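Local coordinates for positive phenol-degradative gene regulator (PDB 5FRY), which senses phenols through this N-terminal, zinc-containing domain and activates transcription of phenol-degradation genes, probably as an ATP-dependent enhancer-binding protein, at residues 50-53 / 54-58; 64-67 / 68-71; 79-82 / 83-86. All blocks are in the same frame, centred on the assembly; numbering follows the deposited sequence.

Contact 1. Residues 50-53 / 54-58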
loop_
_atom_site.group_PDB
_atom_site.type_symbol
_atom_site.label_atom_id
_atom_site.label_comp_id
_atom_site.label_asym_id
_atom_site.label_seq_id
_atom_site.Cartn_x
_atom_site.Cartn_y
_atom_site.Cartn_z
ATOM N N LEU A 50 3.424 -9.988 -1.060
ATOM C CA LEU A 50 4.792 -9.507 -1.213
ATOM C C LEU A 50 5.642 -9.806 0.022
ATOM O O LEU A 50 6.820 -10.096 -0.106
ATOM C CB LEU A 50 4.825 -8.003 -1.493
ATOM C CG LEU A 50 6.209 -7.359 -1.462
ATOM C CD1 LEU A 50 7.082 -7.785 -2.645
ATOM C CD2 LEU A 50 6.088 -5.836 -1.398
ATOM N N ARG A 51 5.038 -9.736 1.203
ATOM C CA ARG A 51 5.756 -10.021 2.449
ATOM C C ARG A 51 6.251 -11.457 2.488
ATOM O O ARG A 51 7.370 -11.734 2.920
ATOM C CB ARG A 51 4.875 -9.781 3.672
ATOM C CG ARG A 51 5.547 -10.272 4.953
ATOM C CD ARG A 51 4.664 -10.141 6.164
ATOM N NE ARG A 51 4.550 -8.747 6.551
ATOM C CZ ARG A 51 4.791 -8.274 7.764
ATOM N NH1 ARG A 51 5.164 -9.079 8.763
ATOM N NH2 ARG A 51 4.646 -6.976 7.976
ATOM N N LYS A 52 5.382 -12.363 2.054
ATOM C CA LYS A 52 5.699 -13.776 1.982
ATOM C C LYS A 52 6.864 -14.060 1.045
ATOM O O LYS A 52 7.781 -14.806 1.391
ATOM C CB LYS A 52 4.477 -14.559 1.528
ATOM C CG LYS A 52 4.762 -16.031 1.373
ATOM C CD LYS A 52 3.686 -16.856 2.031
ATOM C CE LYS A 52 3.951 -18.336 1.845
ATOM N NZ LYS A 52 2.662 -19.093 1.849
ATOM N N GLU A 53 6.832 -13.466 -0.145
ATOM C CA GLU A 53 7.925 -13.623 -1.097
ATOM C C GLU A 53 9.231 -13.020 -0.592
ATOM O O GLU A 53 10.301 -13.585 -0.818
ATOM C CB GLU A 53 7.558 -12.999 -2.448
ATOM C CG GLU A 53 6.432 -13.723 -3.183
ATOM C CD GLU A 53 6.503 -13.529 -4.686
ATOM O OE1 GLU A 53 7.603 -13.708 -5.258
ATOM O OE2 GLU A 53 5.467 -13.190 -5.302
ATOM N N LEU A 54 9.157 -11.876 0.086
ATOM C CA LEU A 54 10.365 -11.252 0.606
ATOM C C LEU A 54 10.983 -12.066 1.740
ATOM O O LEU A 54 12.204 -12.137 1.853
ATOM C CB LEU A 54 10.089 -9.821 1.081
ATOM C CG LEU A 54 9.861 -8.805 -0.033
ATOM C CD1 LEU A 54 9.768 -7.422 0.551
ATOM C CD2 LEU A 54 10.956 -8.869 -1.093
ATOM N N VAL A 55 10.155 -12.681 2.576
ATOM C CA VAL A 55 10.685 -13.497 3.666
ATOM C C VAL A 55 11.307 -14.760 3.090
ATOM O O VAL A 55 12.504 -15.011 3.252
ATOM C CB VAL A 55 9.599 -13.877 4.694
ATOM C CG1 VAL A 55 10.143 -14.889 5.696
ATOM C CG2 VAL A 55 9.073 -12.632 5.407
ATOM N N ASP A 56 10.475 -15.530 2.394
ATOM C CA ASP A 56 10.874 -16.764 1.720
ATOM C C ASP A 56 12.167 -16.661 0.914
ATOM O O ASP A 56 12.921 -17.633 0.831
ATOM C CB ASP A 56 9.745 -17.242 0.796
ATOM C CG ASP A 56 8.563 -17.817 1.560
ATOM O OD1 ASP A 56 8.767 -18.302 2.696
ATOM O OD2 ASP A 56 7.429 -17.790 1.025
ATOM N N THR A 57 12.442 -15.508 0.310
ATOM C CA THR A 57 13.660 -15.407 -0.498
ATOM C C THR A 57 14.759 -14.556 0.141
ATOM O O THR A 57 15.942 -14.758 -0.145
ATOM C CB THR A 57 13.371 -14.845 -1.906
ATOM O OG1 THR A 57 12.473 -15.710 -2.605
ATOM C CG2 THR A 57 14.659 -14.676 -2.702
ATOM N N LEU A 58 14.386 -13.607 0.994
ATOM C CA LEU A 58 15.383 -12.748 1.630
ATOM C C LEU A 58 15.597 -13.119 3.096
ATOM O O LEU A 58 16.603 -12.742 3.692
ATOM C CB LEU A 58 14.982 -11.271 1.535
ATOM C CG LEU A 58 14.556 -10.660 0.195
ATOM C CD1 LEU A 58 14.001 -9.251 0.398
ATOM C CD2 LEU A 58 15.699 -10.641 -0.801
#
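L50 and L54, one helical turn apart near the C-terminal end of helix 44-58, meet through CD1 of L50 and CG of L54 at 3.9 Å, the two side chains slanting across one another. With CG anti to N (chi1 171°) and chi2 at 70°, L50 brings CD1 to its neighbour. CG of L54 also rests against O of L50 at 3.3 Å, and the same carbonyl accepts the amide N of L54 at 2.9 Å. On another flank V55 repeats the pattern: CG2 lies 3.1 Å from O of R51, which accepts N of V55. K52 and D56 make a looser pair. OD2 of D56 rests 3.2 Å from the methylene CG of K52, while NZ stands 5.0 Å from OD2, too far for a salt bridge. OD2 also comes within 3.0 Å of O of K52, two acceptors that cannot bond to each other. Successive i to i+4 bonds position these groups; that from N of T57 to O of E53 is less straight than the three before it (139°), and N of L58 to O of L54 continues the series. The guanidinium of R51 forms a salt bridge with E135 and cation-pi contacts with W152 and F67; OE2 of E53 forms a salt bridge with NE of R69 of the second subunit. L54 and V55 pack on helix 60-84, V55 also meets helix 134-143, and L54 abuts L54 of the second subunit, placing this turn between two helices and the dimer interface.

Contact 2. Residues 64-67 / 68-71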
loop_
_atom_site.group_PDB
_atom_site.type_symbol
_atom_site.label_atom_id
_atom_site.label_comp_id
_atom_site.label_asym_id
_atom_site.label_seq_id
_atom_site.Cartn_x
_atom_site.Cartn_y
_atom_site.Cartn_z
ATOM N N ARG A 64 12.091 -7.825 7.282
ATOM C CA ARG A 64 11.717 -6.968 8.399
ATOM C C ARG A 64 12.292 -5.558 8.261
ATOM O O ARG A 64 11.583 -4.570 8.479
ATOM C CB ARG A 64 12.180 -7.615 9.717
ATOM C CG ARG A 64 12.177 -6.720 10.952
ATOM C CD ARG A 64 12.627 -7.533 12.182
ATOM N NE ARG A 64 13.139 -6.701 13.263
ATOM C CZ ARG A 64 12.444 -6.374 14.347
ATOM N NH1 ARG A 64 11.198 -6.816 14.494
ATOM N NH2 ARG A 64 12.993 -5.606 15.282
ATOM N N GLY A 65 13.570 -5.474 7.899
ATOM C CA GLY A 65 14.238 -4.198 7.678
ATOM C C GLY A 65 13.507 -3.373 6.634
ATOM O O GLY A 65 13.219 -2.198 6.861
ATOM N N LEU A 66 13.188 -4.005 5.505
ATOM C CA LEU A 66 12.453 -3.355 4.419
ATOM C C LEU A 66 11.093 -2.793 4.884
ATOM O O LEU A 66 10.770 -1.638 4.592
ATOM C CB LEU A 66 12.268 -4.334 3.255
ATOM C CG LEU A 66 13.509 -4.773 2.459
ATOM C CD1 LEU A 66 13.199 -5.918 1.510
ATOM C CD2 LEU A 66 14.070 -3.610 1.675
ATOM N N PHE A 67 10.305 -3.584 5.609
ATOM C CA PHE A 67 9.008 -3.102 6.103
ATOM C C PHE A 67 9.122 -2.015 7.178
ATOM O O PHE A 67 8.353 -1.043 7.190
ATOM C CB PHE A 67 8.172 -4.281 6.618
ATOM C CG PHE A 67 7.456 -5.014 5.523
ATOM C CD1 PHE A 67 6.279 -4.509 4.991
ATOM C CD2 PHE A 67 7.979 -6.186 4.988
ATOM C CE1 PHE A 67 5.611 -5.180 3.954
ATOM C CE2 PHE A 67 7.320 -6.861 3.947
ATOM C CZ PHE A 67 6.135 -6.354 3.435
ATOM N N MET A 68 10.076 -2.154 8.084
ATOM C CA MET A 68 10.266 -1.095 9.070
ATOM C C MET A 68 10.628 0.217 8.380
ATOM O O MET A 68 10.080 1.267 8.708
ATOM C CB MET A 68 11.335 -1.482 10.088
ATOM C CG MET A 68 11.004 -2.743 10.887
ATOM S SD MET A 68 12.393 -3.182 11.952
ATOM C CE MET A 68 12.824 -1.568 12.596
ATOM N N ARG A 69 11.524 0.164 7.400
ATOM C CA ARG A 69 11.922 1.385 6.701
ATOM C C ARG A 69 10.766 1.980 5.874
ATOM O O ARG A 69 10.664 3.197 5.758
ATOM C CB ARG A 69 13.163 1.134 5.828
ATOM C CG ARG A 69 14.426 0.803 6.655
ATOM C CD ARG A 69 15.719 0.699 5.834
ATOM N NE ARG A 69 15.754 -0.440 4.924
ATOM C CZ ARG A 69 16.059 -1.692 5.271
ATOM N NH1 ARG A 69 16.362 -1.989 6.526
ATOM N NH2 ARG A 69 16.048 -2.658 4.358
ATOM N N MET A 70 9.868 1.143 5.360
ATOM C CA MET A 70 8.720 1.651 4.611
ATOM C C MET A 70 7.794 2.368 5.589
ATOM O O MET A 70 7.284 3.459 5.290
ATOM C CB MET A 70 7.979 0.514 3.871
ATOM C CG MET A 70 6.914 1.037 2.977
ATOM S SD MET A 70 6.188 -0.131 1.762
ATOM C CE MET A 70 5.681 -1.412 2.822
ATOM N N GLY A 71 7.604 1.774 6.766
ATOM C CA GLY A 71 6.817 2.392 7.820
ATOM C C GLY A 71 7.401 3.741 8.217
ATOM O O GLY A 71 6.689 4.737 8.367
#
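The amide N of M68 reaches O of R64 at 2.9 Å in a bond that is nearly straight (168° at the hydrogen). The same two residues meet through their side chains: SD of M68 is 3.7 Å from CG of R64 and also sits over one face of the guanidinium, displaced toward its rim. The R64 chain, extended from CG to NE, crosses M68 obliquely and brings its guanidinium under that sulfur. R69 behaves differently. Its chain bends at chi3 (-68°) and folds the guanidinium back over the preceding turn, laying one face on the backbone of G65 and L66. O of G65 stands 3.1 Å above the plane of the R69 guanidinium and already accepts N of R69; NH1, though near, is badly angled to share it. G65 has no side chain, which leaves room for the flat group against the main chain. NH2 of R69 then touches CD2 of L66 at 3.5 Å, while NH1 is bonded to O of L204 and NE forms a salt bridge with E53 of the second subunit. Farther round, M70 and F67 lie side by side and point the same way, and CE of M70 packs 3.8 Å from CD1 of the F67 ring, coming in obliquely. This stretch of helix 60-84 is largely buried: F67 and M70 both pack on M153 of helix 152-166, R64 and F67 on W152, M68 on the C-terminal loop at L204 and Y205, and L66 faces L58 of helix 44-58.

Contact 3. Residues 79-82 / 83-86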
loop_
_atom_site.group_PDB
_atom_site.type_symbol
_atom_site.label_atom_id
_atom_site.label_comp_id
_atom_site.label_asym_id
_atom_site.label_seq_id
_atom_site.Cartn_x
_atom_site.Cartn_y
_atom_site.Cartn_z
ATOM N N ALA A 79 4.268 13.297 9.876
ATOM C CA ALA A 79 4.718 14.295 10.841
ATOM C C ALA A 79 4.903 15.663 10.169
ATOM O O ALA A 79 4.723 16.686 10.806
ATOM C CB ALA A 79 6.010 13.883 11.496
ATOM N N GLU A 80 5.233 15.666 8.882
ATOM C CA GLU A 80 5.335 16.925 8.137
ATOM C C GLU A 80 3.966 17.556 7.992
ATOM O O GLU A 80 3.834 18.783 8.051
ATOM C CB GLU A 80 5.949 16.713 6.751
ATOM C CG GLU A 80 7.394 16.265 6.789
ATOM C CD GLU A 80 7.907 15.838 5.426
ATOM O OE1 GLU A 80 7.134 15.913 4.435
ATOM O OE2 GLU A 80 9.081 15.417 5.342
ATOM N N LEU A 81 2.955 16.715 7.788
ATOM C CA LEU A 81 1.584 17.185 7.687
ATOM C C LEU A 81 1.128 17.742 9.037
ATOM O O LEU A 81 0.477 18.786 9.095
ATOM C CB LEU A 81 0.657 16.062 7.201
ATOM C CG LEU A 81 -0.849 16.327 7.245
ATOM C CD1 LEU A 81 -1.166 17.610 6.494
ATOM C CD2 LEU A 81 -1.650 15.169 6.673
ATOM N N ALA A 82 1.501 17.070 10.121
ATOM C CA ALA A 82 1.061 17.471 11.453
ATOM C C ALA A 82 1.699 18.789 11.861
ATOM O O ALA A 82 1.068 19.623 12.509
ATOM C CB ALA A 82 1.385 16.385 12.475
ATOM N N LYS A 83 2.953 18.976 11.479
ATOM C CA LYS A 83 3.669 20.203 11.818
ATOM C C LYS A 83 3.035 21.436 11.159
ATOM O O LYS A 83 3.246 22.553 11.630
ATOM C CB LYS A 83 5.145 20.101 11.411
ATOM C CG LYS A 83 6.060 19.362 12.392
ATOM C CD LYS A 83 7.262 18.873 11.614
ATOM C CE LYS A 83 8.275 18.130 12.448
ATOM N NZ LYS A 83 9.600 18.138 11.724
ATOM N N THR A 84 2.262 21.221 10.100
ATOM C CA THR A 84 1.552 22.309 9.438
ATOM C C THR A 84 0.451 22.842 10.347
ATOM O O THR A 84 0.371 24.044 10.603
ATOM C CB THR A 84 0.932 21.851 8.105
ATOM O OG1 THR A 84 0.307 20.574 8.278
ATOM C CG2 THR A 84 2.002 21.746 7.028
ATOM N N MET A 85 -0.393 21.940 10.835
ATOM C CA MET A 85 -1.459 22.302 11.762
ATOM C C MET A 85 -0.950 22.214 13.196
ATOM O O MET A 85 -1.168 21.216 13.884
ATOM C CB MET A 85 -2.670 21.389 11.573
ATOM C CG MET A 85 -2.363 19.908 11.731
ATOM S SD MET A 85 -3.381 18.869 10.666
ATOM C CE MET A 85 -2.301 18.676 9.250
ATOM N N ARG A 86 -0.267 23.264 13.639
ATOM C CA ARG A 86 0.341 23.288 14.959
ATOM C C ARG A 86 0.096 24.617 15.672
ATOM O O ARG A 86 0.702 24.899 16.707
ATOM C CB ARG A 86 1.841 23.016 14.828
ATOM C CG ARG A 86 2.593 22.928 16.140
ATOM C CD ARG A 86 3.880 22.154 15.963
ATOM N NE ARG A 86 4.883 22.510 16.962
ATOM C CZ ARG A 86 6.089 21.955 17.026
ATOM N NH1 ARG A 86 6.427 21.017 16.147
ATOM N NH2 ARG A 86 6.951 22.332 17.965
#
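A79 and K83 are joined near the C-terminal part of helix 60-84, where an inverse gamma turn centred on M85 follows. Among backbone bonds, N of K83 reaches O of A79 at 3.0 Å, the usual i to i+4 spacing. N of T84 instead turns to O of L81, a shorter i to i+3 step at 3.2 Å, though the placing of that oxygen is less sure. The gamma turn itself is held weakly, N of R86 lying 3.2 Å from O of T84. Side chain also meets main chain: CG of M85 lies against the carbonyl O of A82 at 3.5 Å. Of apolar contacts within the turn, the approach of L81 to M85 is doubtful. Outside it, A79 and A82 pack on Y161 of helix 152-166, a residue of the dimethylphenol pocket, and A82 and M85 on M97 of helix 97-104, so this end of the helix packs on both. The polar contact of K83 lies beyond the turn: with CG beside its backbone N (chi1 -82°), the chain passes O of A79, CD at 3.4 Å, and extends until NZ of K83 bonds to O of A164.

From the N terminus, contact 1 comes first, within helix 44-58; contacts 2 and 3 follow on helix 60-84. Each spans neighbouring turns of one helix, so none closes a long loop, and the three run in series without nesting or crossing. The short connection between the helices brings contacts 1 and 2 face to face, and where they touch, helix 44-58 is joined to helix 60-84 beside the second subunit, which both contacts also reach. Contact 3 lies farther along the long helix, its centre about 23 Å from that of contact 2 and across the chain's centre from contact 1; it joins the far end of helix 60-84 to helices 152-166 and 97-104.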